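Local coordinates for peroxiredoxin (Clostridioides difficile, PDB 6TSB), which probably hydrolyses beta-1,4 linkages in chitin with this family 18 chitinase domain of the spore coat protein CotE, whose other, absent part is a predicted thiol-specific peroxidase, at residues 60-65 and 93-98; 105-110 and 149-154; 134-139 and 173-178. One frame throughout, in Å; residues are numbered along the deposited sequence.

Overall arrangement
The three contacts sit in the TIM-barrel (glycoside hydrolase family 18) domain. From the N terminus, strand 56-64 comes first; contact 1 pairs it with strand 92-98, closing the loop that carries helix 75-83. The chain runs on through helix 105-109, where contact 2 opens, and through helix 112-128 to strand 133-137, where contact 3 opens. Loop 149-154 then returns to helix 105-109 and closes contact 2, and helix 154-169 leads to strand 174-179, which closes contact 3. Contacts 2 and 3 therefore cross, while contact 1 precedes both. Strands 92-98 and 133-137 are sheet neighbours, joining contacts 1 and 3, and F105 stacks on W138 between contacts 2 and 3.

Contact 1 (60-65 and 93-98)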
ATOM      1  N   ALA A  60      31.527  12.395   1.670  1.00 42.35           N
ATOM      2  CA  ALA A  60      31.349  13.421   0.624  1.00 40.82           C
ATOM      3  C   ALA A  60      31.405  14.837   1.227  1.00 47.31           C
ATOM      4  O   ALA A  60      30.655  15.150   2.150  1.00 46.15           O
ATOM      5  CB  ALA A  60      30.040  13.136  -0.057  1.00 43.66           C
ATOM      6  N   PHE A  61      32.278  15.718   0.718  1.00 42.35           N
ATOM      7  CA  PHE A  61      33.248  15.456  -0.342  1.00 46.45           C
ATOM      8  C   PHE A  61      34.610  16.094  -0.020  1.00 41.52           C
ATOM      9  O   PHE A  61      34.669  16.966   0.804  1.00 45.13           O
ATOM     10  CB  PHE A  61      32.827  16.119  -1.657  1.00 45.91           C
ATOM     11  CG  PHE A  61      31.561  15.617  -2.283  1.00 42.00           C
ATOM     12  CD1 PHE A  61      31.556  14.440  -3.002  1.00 44.27           C
ATOM     13  CD2 PHE A  61      30.390  16.354  -2.209  1.00 45.56           C
ATOM     14  CE1 PHE A  61      30.388  13.990  -3.603  1.00 49.09           C
ATOM     15  CE2 PHE A  61      29.226  15.907  -2.818  1.00 47.50           C
ATOM     16  CZ  PHE A  61      29.228  14.723  -3.515  1.00 47.27           C
ATOM     17  N   ALA A  62      35.694  15.649  -0.652  1.00 44.03           N
ATOM     18  CA  ALA A  62      36.907  16.474  -0.850  1.00 41.65           C
ATOM     19  C   ALA A  62      36.658  17.337  -2.094  1.00 45.06           C
ATOM     20  O   ALA A  62      35.825  16.921  -2.919  1.00 41.35           O
ATOM     21  CB  ALA A  62      38.127  15.604  -0.971  1.00 37.22           C
ATOM     22  N   GLU A  63      37.307  18.499  -2.212  1.00 46.35           N
ATOM     23  CA  GLU A  63      37.184  19.392  -3.392  1.00 50.92           C
ATOM     24  C   GLU A  63      38.578  19.728  -3.959  1.00 51.60           C
ATOM     25  O   GLU A  63      39.599  19.318  -3.347  1.00 49.06           O
ATOM     26  CB  GLU A  63      36.344  20.627  -3.035  1.00 56.48           C
ATOM     27  CG  GLU A  63      34.884  20.340  -2.680  1.00 61.31           C
ATOM     28  CD  GLU A  63      34.038  19.509  -3.657  1.00 75.27           C
ATOM     29  OE1 GLU A  63      34.505  19.215  -4.791  1.00 64.51           O
ATOM     30  OE2 GLU A  63      32.885  19.138  -3.285  1.00 79.64           O
ATOM     31  N   ILE A  64      38.610  20.378  -5.137  1.00 49.00           N
ATOM     32  CA  ILE A  64      39.847  20.854  -5.839  1.00 45.63           C
ATOM     33  C   ILE A  64      39.822  22.394  -5.828  1.00 42.99           C
ATOM     34  O   ILE A  64      38.814  22.969  -6.241  1.00 45.36           O
ATOM     35  CB  ILE A  64      39.956  20.255  -7.265  1.00 47.28           C
ATOM     36  CG1 ILE A  64      39.725  18.746  -7.288  1.00 46.61           C
ATOM     37  CG2 ILE A  64      41.294  20.568  -7.931  1.00 46.40           C
ATOM     38  CD1 ILE A  64      39.302  18.227  -8.651  1.00 48.62           C
ATOM     39  N   ASP A  65      40.877  23.051  -5.336  1.00 47.49           N
ATOM     40  CA  ASP A  65      40.956  24.543  -5.284  1.00 51.46           C
ATOM     41  C   ASP A  65      41.511  25.105  -6.602  1.00 54.80           C
ATOM     42  O   ASP A  65      41.846  24.303  -7.511  1.00 46.73           O
ATOM     43  CB  ASP A  65      41.810  25.016  -4.104  1.00 53.90           C
ATOM     44  CG  ASP A  65      43.300  24.694  -4.176  1.00 58.73           C
ATOM     45  OD1 ASP A  65      43.863  24.581  -5.319  1.00 56.63           O
ATOM     46  OD2 ASP A  65      43.895  24.540  -3.085  1.00 52.03           O
ATOM     47  N   VAL A  93      36.425   3.038   4.837  1.00 42.14           N
ATOM     48  CA  VAL A  93      36.154   4.491   4.801  1.00 43.42           C
ATOM     49  C   VAL A  93      36.810   5.072   3.544  1.00 40.49           C
ATOM     50  O   VAL A  93      38.048   5.036   3.397  1.00 40.11           O
ATOM     51  CB  VAL A  93      36.597   5.181   6.103  1.00 47.29           C
ATOM     52  CG1 VAL A  93      36.142   6.632   6.094  1.00 45.99           C
ATOM     53  CG2 VAL A  93      36.068   4.451   7.340  1.00 49.80           C
ATOM     54  N   ILE A  94      35.971   5.647   2.703  1.00 39.18           N
ATOM     55  CA  ILE A  94      36.335   6.145   1.362  1.00 40.69           C
ATOM     56  C   ILE A  94      36.045   7.631   1.389  1.00 38.08           C
ATOM     57  O   ILE A  94      35.039   7.998   2.021  1.00 42.36           O
ATOM     58  CB  ILE A  94      35.497   5.433   0.280  1.00 42.32           C
ATOM     59  CG1 ILE A  94      35.516   3.913   0.437  1.00 44.83           C
ATOM     60  CG2 ILE A  94      35.919   5.858  -1.126  1.00 42.81           C
ATOM     61  CD1 ILE A  94      36.890   3.330   0.456  1.00 47.33           C
ATOM     62  N   VAL A  95      36.853   8.417   0.674  1.00 38.10           N
ATOM     63  CA  VAL A  95      36.549   9.838   0.372  1.00 36.57           C
ATOM     64  C   VAL A  95      36.217   9.957  -1.113  1.00 38.95           C
ATOM     65  O   VAL A  95      36.984   9.495  -1.992  1.00 41.08           O
ATOM     66  CB  VAL A  95      37.689  10.786   0.787  1.00 40.76           C
ATOM     67  CG1 VAL A  95      37.450  12.202   0.285  1.00 42.30           C
ATOM     68  CG2 VAL A  95      37.878  10.796   2.300  1.00 42.02           C
ATOM     69  N   ALA A  96      35.103  10.613  -1.348  1.00 38.36           N
ATOM     70  CA  ALA A  96      34.636  11.036  -2.667  1.00 41.62           C
ATOM     71  C   ALA A  96      35.159  12.446  -2.917  1.00 44.41           C
ATOM     72  O   ALA A  96      34.998  13.326  -2.031  1.00 40.94           O
ATOM     73  CB  ALA A  96      33.137  10.978  -2.728  1.00 42.10           C
ATOM     74  N   ILE A  97      35.771  12.623  -4.084  1.00 41.27           N
ATOM     75  CA  ILE A  97      36.272  13.928  -4.571  1.00 39.19           C
ATOM     76  C   ILE A  97      35.295  14.365  -5.641  1.00 39.26           C
ATOM     77  O   ILE A  97      35.123  13.604  -6.604  1.00 43.92           O
ATOM     78  CB  ILE A  97      37.689  13.766  -5.118  1.00 39.51           C
ATOM     79  CG1 ILE A  97      38.667  13.220  -4.076  1.00 44.98           C
ATOM     80  CG2 ILE A  97      38.182  15.076  -5.710  1.00 44.28           C
ATOM     81  CD1 ILE A  97      40.013  12.811  -4.663  1.00 42.14           C
ATOM     82  N   GLY A  98      34.636  15.499  -5.462  1.00 37.24           N
ATOM     83  CA  GLY A  98      33.894  16.141  -6.555  1.00 41.36           C
ATOM     84  C   GLY A  98      32.437  16.321  -6.208  1.00 46.57           C
ATOM     85  O   GLY A  98      32.161  16.929  -5.155  1.00 45.89           O
TER
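Adjacent parallel strands of the family 18 TIM barrel meet here, with A62 of strand 56-64 lying between A96 and G98 of strand 92-98. A62 N donates to A96 O at 2.8 Å, and G98 N returns a bond to A62 O at 3.1 Å, so A62 is gripped on both its backbone polar atoms. A62 CB packs on V95 CG1 at 3.7 Å and on I97 CG1 at 4.0 Å, and also touches M125 of helix 112-128.

F61 follows a cis peptide bond, a feature familiar from family 18 chitinases. Its CG stands anti to its own carbonyl carbon (chi1 -64°), which lays the ring between a methyl and a carbonyl: A60 CB sits over the centre of one face, while G98 O is over the opposite face, off toward the rim and 3.2 Å from F61 CG. A96 O lies in the ring plane at its edge, and A96 CB touches F61 CD1 at 3.8 Å. A60 itself also packs on W332 of the second subunit. E63 bends at chi2 (-52°), folding its carboxylate back over the strand end until E63 OE2 is 3.0 Å from G98 O, acceptor against acceptor.

Contact 2 (105-110 and 149-154)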
ATOM      1  N   PHE A 105      38.352  19.018 -12.596  1.00 42.76           N
ATOM      2  CA  PHE A 105      38.815  17.667 -13.047  1.00 42.22           C
ATOM      3  C   PHE A 105      39.399  17.719 -14.467  1.00 38.99           C
ATOM      4  O   PHE A 105      40.366  16.939 -14.751  1.00 41.26           O
ATOM      5  CB  PHE A 105      37.697  16.627 -13.012  1.00 42.81           C
ATOM      6  CG  PHE A 105      37.475  15.967 -11.679  1.00 43.05           C
ATOM      7  CD1 PHE A 105      38.381  15.049 -11.196  1.00 41.23           C
ATOM      8  CD2 PHE A 105      36.336  16.227 -10.933  1.00 43.46           C
ATOM      9  CE1 PHE A 105      38.170  14.430  -9.978  1.00 40.99           C
ATOM     10  CE2 PHE A 105      36.122  15.592  -9.722  1.00 43.47           C
ATOM     11  CZ  PHE A 105      37.039  14.689  -9.254  1.00 40.92           C
ATOM     12  N   SER A 106      38.774  18.502 -15.360  1.00 39.60           N
ATOM     13  CA  SER A 106      39.180  18.627 -16.790  1.00 43.83           C
ATOM     14  C   SER A 106      40.628  19.145 -16.849  1.00 43.91           C
ATOM     15  O   SER A 106      41.433  18.566 -17.612  1.00 42.82           O
ATOM     16  CB  SER A 106      38.226  19.514 -17.573  1.00 44.71           C
ATOM     17  OG  SER A 106      38.564  19.499 -18.952  1.00 44.56           O
ATOM     18  N   ASP A 107      40.953  20.156 -16.023  1.00 44.14           N
ATOM     19  CA  ASP A 107      42.336  20.689 -15.843  1.00 46.63           C
ATOM     20  C   ASP A 107      43.229  19.582 -15.266  1.00 44.99           C
ATOM     21  O   ASP A 107      44.316  19.385 -15.806  1.00 48.69           O
ATOM     22  CB  ASP A 107      42.376  21.947 -14.961  1.00 42.85           C
ATOM     23  CG  ASP A 107      41.893  23.196 -15.665  1.00 45.06           C
ATOM     24  OD1 ASP A 107      41.457  23.060 -16.817  1.00 44.62           O
ATOM     25  OD2 ASP A 107      41.912  24.292 -15.039  1.00 47.83           O
ATOM     26  N   ALA A 108      42.792  18.879 -14.224  1.00 41.45           N
ATOM     27  CA  ALA A 108      43.612  17.858 -13.534  1.00 41.59           C
ATOM     28  C   ALA A 108      43.935  16.719 -14.491  1.00 43.89           C
ATOM     29  O   ALA A 108      44.984  16.068 -14.341  1.00 44.05           O
ATOM     30  CB  ALA A 108      42.857  17.348 -12.340  1.00 43.63           C
ATOM     31  N   ALA A 109      43.034  16.442 -15.429  1.00 46.43           N
ATOM     32  CA  ALA A 109      43.177  15.256 -16.300  1.00 48.07           C
ATOM     33  C   ALA A 109      44.041  15.592 -17.518  1.00 41.65           C
ATOM     34  O   ALA A 109      44.460  14.617 -18.186  1.00 43.88           O
ATOM     35  CB  ALA A 109      41.818  14.735 -16.714  1.00 45.56           C
ATOM     36  N   LEU A 110      44.303  16.879 -17.796  1.00 43.48           N
ATOM     37  CA  LEU A 110      44.754  17.351 -19.147  1.00 45.81           C
ATOM     38  C   LEU A 110      46.185  16.914 -19.513  1.00 46.28           C
ATOM     39  O   LEU A 110      46.376  16.562 -20.687  1.00 50.55           O
ATOM     40  CB  LEU A 110      44.582  18.865 -19.256  1.00 48.05           C
ATOM     41  CG  LEU A 110      44.603  19.437 -20.684  1.00 50.82           C
ATOM     42  CD1 LEU A 110      43.884  18.541 -21.683  1.00 51.47           C
ATOM     43  CD2 LEU A 110      43.991  20.834 -20.713  1.00 49.55           C
ATOM     44  N   THR A 149      34.069  23.341 -16.421  1.00 49.88           N
ATOM     45  CA  THR A 149      34.914  23.188 -17.622  1.00 53.97           C
ATOM     46  C   THR A 149      34.797  21.755 -18.176  1.00 54.18           C
ATOM     47  O   THR A 149      34.885  20.786 -17.376  1.00 47.04           O
ATOM     48  CB  THR A 149      36.363  23.547 -17.263  1.00 54.44           C
ATOM     49  OG1 THR A 149      36.373  24.922 -16.887  1.00 52.97           O
ATOM     50  CG2 THR A 149      37.331  23.303 -18.396  1.00 54.05           C
ATOM     51  N   SER A 150      34.661  21.633 -19.499  1.00 45.73           N
ATOM     52  CA  SER A 150      34.818  20.358 -20.234  1.00 53.10           C
ATOM     53  C   SER A 150      35.654  20.595 -21.476  1.00 47.51           C
ATOM     54  O   SER A 150      35.666  21.732 -21.952  1.00 52.90           O
ATOM     55  CB  SER A 150      33.490  19.751 -20.612  1.00 59.36           C
ATOM     56  OG  SER A 150      32.673  20.680 -21.318  1.00 57.89           O
ATOM     57  N   ARG A 151      36.236  19.510 -21.977  1.00 47.29           N
ATOM     58  CA  ARG A 151      37.024  19.429 -23.227  1.00 55.85           C
ATOM     59  C   ARG A 151      36.739  18.083 -23.888  1.00 56.85           C
ATOM     60  O   ARG A 151      36.621  17.067 -23.205  1.00 50.82           O
ATOM     61  CB  ARG A 151      38.531  19.529 -22.942  1.00 56.86           C
ATOM     62  CG  ARG A 151      38.948  20.730 -22.101  1.00 57.20           C
ATOM     63  CD  ARG A 151      40.456  20.840 -21.894  1.00 57.55           C
ATOM     64  NE  ARG A 151      40.847  22.169 -21.417  1.00 53.12           N
ATOM     65  CZ  ARG A 151      40.967  22.525 -20.141  1.00 53.49           C
ATOM     66  NH1 ARG A 151      40.733  21.651 -19.176  1.00 60.38           N
ATOM     67  NH2 ARG A 151      41.293  23.767 -19.830  1.00 52.16           N
ATOM     68  N   PRO A 152      36.689  18.035 -25.236  1.00 67.08           N
ATOM     69  CA  PRO A 152      36.548  16.776 -25.982  1.00 64.42           C
ATOM     70  C   PRO A 152      37.431  15.610 -25.491  1.00 59.65           C
ATOM     71  O   PRO A 152      36.962  14.490 -25.428  1.00 59.66           O
ATOM     72  CB  PRO A 152      36.997  17.183 -27.399  1.00 74.76           C
ATOM     73  CG  PRO A 152      36.634  18.654 -27.517  1.00 72.18           C
ATOM     74  CD  PRO A 152      36.767  19.216 -26.116  1.00 72.14           C
ATOM     75  N   GLN A 153      38.671  15.911 -25.095  1.00 51.67           N
ATOM     76  CA  GLN A 153      39.693  14.927 -24.646  1.00 49.33           C
ATOM     77  C   GLN A 153      39.394  14.409 -23.221  1.00 43.69           C
ATOM     78  O   GLN A 153      40.064  13.427 -22.807  1.00 46.20           O
ATOM     79  CB  GLN A 153      41.096  15.555 -24.689  1.00 58.28           C
ATOM     80  CG  GLN A 153      41.391  16.364 -25.941  1.00 63.40           C
ATOM     81  CD  GLN A 153      41.106  17.837 -25.750  1.00 70.16           C
ATOM     82  OE1 GLN A 153      41.816  18.525 -25.024  1.00 89.46           O
ATOM     83  NE2 GLN A 153      40.070  18.347 -26.401  1.00 56.84           N
ATOM     84  N   ASP A 154      38.454  15.006 -22.476  1.00 39.30           N
ATOM     85  CA  ASP A 154      38.096  14.569 -21.099  1.00 38.94           C
ATOM     86  C   ASP A 154      37.959  13.044 -21.023  1.00 41.16           C
ATOM     87  O   ASP A 154      38.497  12.442 -20.073  1.00 47.49           O
ATOM     88  CB  ASP A 154      36.835  15.270 -20.623  1.00 39.08           C
ATOM     89  CG  ASP A 154      37.085  16.696 -20.178  1.00 42.32           C
ATOM     90  OD1 ASP A 154      38.269  17.091 -20.040  1.00 45.22           O
ATOM     91  OD2 ASP A 154      36.096  17.408 -19.986  1.00 48.96           O
TER
HETATM   92  O   HOH W   1      36.196  20.155 -15.162  1.00 43.53           O
HETATM   93  O   HOH W   2      41.044  16.641 -19.638  1.00 45.76           O
HETATM   94  O   HOH W   3      39.752  25.200 -16.692  1.00 54.99           O
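This is a partly buried, mainly polar contact between helix 105-109 and the loop that leads from strand 133-137 into helix 154-169, with S106, D107 and L110 meeting R151 and D154. One polar element is a salt bridge. The R151 chain, extended from CG to NE, carries its guanidinium to D107, and both terminal nitrogens converge on a single oxygen: R151 NH1 lies 2.8 Å and R151 NH2 3.1 Å from D107 OD1. That oxygen is in the guanidinium plane, though the carboxylate plane is turned 32° from it. Flanking the guanidinium are two methyls, L110 CD2 over one face, 3.5 Å from R151 CZ, and T149 CG2 over the other; both sit toward the rim.

S106 fills the middle. With OG anti to its backbone N (chi1 -174°), the hydroxyl reaches across and donates to D154 OD1 at 2.7 Å, using the syn lone pair of that oxygen, while R151 NH1 gives the same hydroxyl a weak bond. D154 is fixed from its own side as well: R151 N donates to D154 OD2 at 2.9 Å from above the carboxylate plane, and G142 N is a further partner of that oxygen. Waters fill in the seam. One accepts from S106 N and donates to T149 O at 2.6 Å; another donates to both S106 O and D154 OD1; a third donates to D107 OD1. W138 packs against both S106 and D154. The arrangement joins two successive strand-to-helix connections at the C-terminal ends of the barrel strands, the end where TIM-barrel enzymes carry their active sites.

Contact 3 (134-139 and 173-178); sequences IDIDWE and KWLSVA
A178 lays its methyl over one face of the D137 carboxylate, with A178 CB 3.5 Å from D137 CG and nearly as close to both oxygens. Two residues back along both strands, D135 and S176 share a face of the sheet: D135 stretches out with CG anti to its backbone N, and S176 OG sits between its own N and carbonyl carbon (chi1 65°). This brings S176 OG to 2.3 Å from D135 OD1, too short for the exact distance to be trusted, although the serine is the donor. The same hydroxyl accepts from W174 NE1 at 2.8 Å, with the oxygen 19° out of the indole plane, so the indole positions the serine that meets the aspartate. The same indole edge brings W174 CD1 to 3.2 Å from I134 O, in the ring plane. Y41 OH bonds the other carboxylate oxygen, D135 OD2.

Residues D135, D137 and E139, with D132 just before them, spell the DxxDxDxE signature of family 18 chitinases, in which the glutamate commonly serves as the catalytic acid. The strand that leads into this glutamate, 133-137, is the first of the beta-alpha-beta unit 133-137, 154-169 and 174-179, the right-handed crossover from which TIM barrels are built. Its parallel pairing alternates across the seam: I134 N to W174 O, S176 N to I134 O, I136 N to S176 O, then A178 N to I136 O at 3.0 Å and almost straight (171°).

On the opposite face, turned toward the helices, I134 CG2 meets L175 CD1 obliquely at 3.7 Å. Beyond the last strand pair a water accepts from W138 N at 2.8 Å and lies 2.7 Å from I136 O.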
ATOM      1  N   ILE A 134      39.483   5.784  -2.269  1.00 38.58           N
ATOM      2  CA  ILE A 134      38.993   7.055  -2.862  1.00 42.64           C
ATOM      3  C   ILE A 134      37.907   6.749  -3.889  1.00 38.40           C
ATOM      4  O   ILE A 134      37.927   5.656  -4.515  1.00 39.81           O
ATOM      5  CB  ILE A 134      40.195   7.867  -3.427  1.00 46.27           C
ATOM      6  CG1 ILE A 134      39.890   9.364  -3.434  1.00 52.71           C
ATOM      7  CG2 ILE A 134      40.678   7.383  -4.794  1.00 40.03           C
ATOM      8  CD1 ILE A 134      40.206  10.029  -2.114  1.00 56.91           C
ATOM      9  N   ASP A 135      36.999   7.700  -4.051  1.00 38.66           N
ATOM     10  CA  ASP A 135      35.900   7.637  -5.030  1.00 39.61           C
ATOM     11  C   ASP A 135      36.019   8.896  -5.874  1.00 40.65           C
ATOM     12  O   ASP A 135      36.222   9.965  -5.261  1.00 41.87           O
ATOM     13  CB  ASP A 135      34.557   7.530  -4.306  1.00 43.32           C
ATOM     14  CG  ASP A 135      33.378   7.404  -5.264  1.00 46.14           C
ATOM     15  OD1 ASP A 135      33.451   6.539  -6.140  1.00 41.59           O
ATOM     16  OD2 ASP A 135      32.398   8.163  -5.118  1.00 46.43           O
ATOM     17  N   ILE A 136      35.890   8.806  -7.199  1.00 36.96           N
ATOM     18  CA  ILE A 136      36.034  10.012  -8.066  1.00 35.27           C
ATOM     19  C   ILE A 136      34.678  10.403  -8.606  1.00 34.47           C
ATOM     20  O   ILE A 136      34.041   9.555  -9.202  1.00 43.38           O
ATOM     21  CB  ILE A 136      37.061   9.744  -9.166  1.00 39.62           C
ATOM     22  CG1 ILE A 136      38.393   9.300  -8.555  1.00 38.38           C
ATOM     23  CG2 ILE A 136      37.203  10.962 -10.065  1.00 40.86           C
ATOM     24  CD1 ILE A 136      39.064  10.363  -7.730  1.00 35.31           C
ATOM     25  N   ASP A 137      34.212  11.620  -8.329  1.00 41.66           N
ATOM     26  CA  ASP A 137      32.855  12.082  -8.713  1.00 41.55           C
ATOM     27  C   ASP A 137      32.975  13.258  -9.672  1.00 41.01           C
ATOM     28  O   ASP A 137      32.472  14.338  -9.373  1.00 38.69           O
ATOM     29  CB  ASP A 137      31.952  12.469  -7.547  1.00 49.88           C
ATOM     30  CG  ASP A 137      31.573  11.314  -6.639  1.00 55.23           C
ATOM     31  OD1 ASP A 137      32.416  10.414  -6.477  1.00 53.89           O
ATOM     32  OD2 ASP A 137      30.431  11.345  -6.080  1.00 66.39           O
ATOM     33  N   TRP A 138      33.480  12.979 -10.864  1.00 43.48           N
ATOM     34  CA  TRP A 138      33.505  13.948 -11.983  1.00 42.91           C
ATOM     35  C   TRP A 138      32.159  13.886 -12.713  1.00 45.68           C
ATOM     36  O   TRP A 138      31.827  12.809 -13.266  1.00 45.20           O
ATOM     37  CB  TRP A 138      34.713  13.599 -12.850  1.00 43.64           C
ATOM     38  CG  TRP A 138      35.028  14.562 -13.940  1.00 39.42           C
ATOM     39  CD1 TRP A 138      34.329  15.665 -14.332  1.00 39.29           C
ATOM     40  CD2 TRP A 138      36.132  14.428 -14.839  1.00 38.74           C
ATOM     41  NE1 TRP A 138      34.954  16.252 -15.396  1.00 42.88           N
ATOM     42  CE2 TRP A 138      36.071  15.520 -15.721  1.00 42.15           C
ATOM     43  CE3 TRP A 138      37.194  13.521 -14.938  1.00 41.96           C
ATOM     44  CZ2 TRP A 138      37.019  15.697 -16.733  1.00 46.36           C
ATOM     45  CZ3 TRP A 138      38.139  13.705 -15.921  1.00 45.36           C
ATOM     46  CH2 TRP A 138      38.045  14.775 -16.814  1.00 45.32           C
ATOM     47  N   GLU A 139      31.399  14.985 -12.686  1.00 40.53           N
ATOM     48  CA  GLU A 139      29.985  15.015 -13.114  1.00 46.33           C
ATOM     49  C   GLU A 139      29.781  16.101 -14.186  1.00 43.80           C
ATOM     50  O   GLU A 139      29.130  17.115 -13.957  1.00 43.63           O
ATOM     51  CB  GLU A 139      29.104  15.154 -11.858  1.00 54.48           C
ATOM     52  CG  GLU A 139      29.163  13.944 -10.924  1.00 55.96           C
ATOM     53  CD  GLU A 139      28.165  13.907  -9.768  1.00 58.51           C
ATOM     54  OE1 GLU A 139      27.106  14.523  -9.906  1.00 52.56           O
ATOM     55  OE2 GLU A 139      28.446  13.247  -8.729  1.00 63.11           O
ATOM     56  N   LYS A 173      44.083  -0.671  -2.358  1.00 54.57           N
ATOM     57  CA  LYS A 173      43.182   0.435  -1.955  1.00 46.42           C
ATOM     58  C   LYS A 173      41.999   0.498  -2.918  1.00 48.22           C
ATOM     59  O   LYS A 173      42.126   0.182  -4.129  1.00 55.33           O
ATOM     60  CB  LYS A 173      43.881   1.799  -1.957  1.00 54.07           C
ATOM     61  CG  LYS A 173      45.057   1.971  -1.004  1.00 50.19           C
ATOM     62  CD  LYS A 173      44.623   2.074   0.439  1.00 53.97           C
ATOM     63  CE  LYS A 173      45.777   2.025   1.413  1.00 52.39           C
ATOM     64  NZ  LYS A 173      45.249   1.915   2.786  1.00 56.16           N
ATOM     65  N   TRP A 174      40.867   0.893  -2.380  1.00 42.54           N
ATOM     66  CA  TRP A 174      39.614   1.036  -3.130  1.00 42.05           C
ATOM     67  C   TRP A 174      39.748   2.247  -4.037  1.00 45.23           C
ATOM     68  O   TRP A 174      40.147   3.333  -3.582  1.00 40.42           O
ATOM     69  CB  TRP A 174      38.470   1.150  -2.139  1.00 41.72           C
ATOM     70  CG  TRP A 174      37.178   1.712  -2.628  1.00 36.17           C
ATOM     71  CD1 TRP A 174      36.945   2.865  -3.322  1.00 37.43           C
ATOM     72  CD2 TRP A 174      35.902   1.169  -2.296  1.00 35.24           C
ATOM     73  NE1 TRP A 174      35.599   3.056  -3.475  1.00 34.80           N
ATOM     74  CE2 TRP A 174      34.934   2.039  -2.835  1.00 38.92           C
ATOM     75  CE3 TRP A 174      35.498   0.036  -1.583  1.00 39.58           C
ATOM     76  CZ2 TRP A 174      33.572   1.788  -2.699  1.00 40.06           C
ATOM     77  CZ3 TRP A 174      34.153  -0.197  -1.435  1.00 39.09           C
ATOM     78  CH2 TRP A 174      33.205   0.671  -1.979  1.00 40.00           C
ATOM     79  N   LEU A 175      39.428   2.039  -5.301  1.00 39.27           N
ATOM     80  CA  LEU A 175      39.239   3.152  -6.234  1.00 37.75           C
ATOM     81  C   LEU A 175      37.888   2.918  -6.888  1.00 39.16           C
ATOM     82  O   LEU A 175      37.648   1.790  -7.292  1.00 40.06           O
ATOM     83  CB  LEU A 175      40.390   3.135  -7.247  1.00 40.38           C
ATOM     84  CG  LEU A 175      40.217   4.081  -8.433  1.00 40.19           C
ATOM     85  CD1 LEU A 175      40.010   5.505  -7.959  1.00 42.00           C
ATOM     86  CD2 LEU A 175      41.416   3.999  -9.365  1.00 42.24           C
ATOM     87  N   SER A 176      37.048   3.939  -6.962  1.00 34.71           N
ATOM     88  CA  SER A 176      35.704   3.845  -7.543  1.00 38.39           C
ATOM     89  C   SER A 176      35.413   5.146  -8.277  1.00 36.58           C
ATOM     90  O   SER A 176      36.086   6.136  -8.042  1.00 40.02           O
ATOM     91  CB  SER A 176      34.659   3.531  -6.490  1.00 39.64           C
ATOM     92  OG  SER A 176      34.528   4.592  -5.529  1.00 42.42           O
ATOM     93  N   VAL A 177      34.432   5.104  -9.147  1.00 36.21           N
ATOM     94  CA  VAL A 177      34.042   6.228 -10.020  1.00 36.89           C
ATOM     95  C   VAL A 177      32.536   6.265  -9.905  1.00 37.68           C
ATOM     96  O   VAL A 177      31.930   5.196  -9.951  1.00 42.51           O
ATOM     97  CB  VAL A 177      34.519   5.940 -11.451  1.00 43.44           C
ATOM     98  CG1 VAL A 177      33.839   6.832 -12.482  1.00 44.43           C
ATOM     99  CG2 VAL A 177      36.035   6.037 -11.530  1.00 46.82           C
ATOM    100  N   ALA A 178      31.988   7.441  -9.684  1.00 41.99           N
ATOM    101  CA  ALA A 178      30.543   7.705  -9.699  1.00 42.93           C
ATOM    102  C   ALA A 178      30.194   8.126 -11.114  1.00 43.07           C
ATOM    103  O   ALA A 178      30.832   9.090 -11.586  1.00 46.05           O
ATOM    104  CB  ALA A 178      30.187   8.800  -8.716  1.00 42.94           C
TER
HETATM  105  O   HOH W   4      33.836  10.369 -11.788  1.00 39.98           O
HETATM  106  O   HOH W   5      31.978  10.041 -13.930  1.00 49.19           O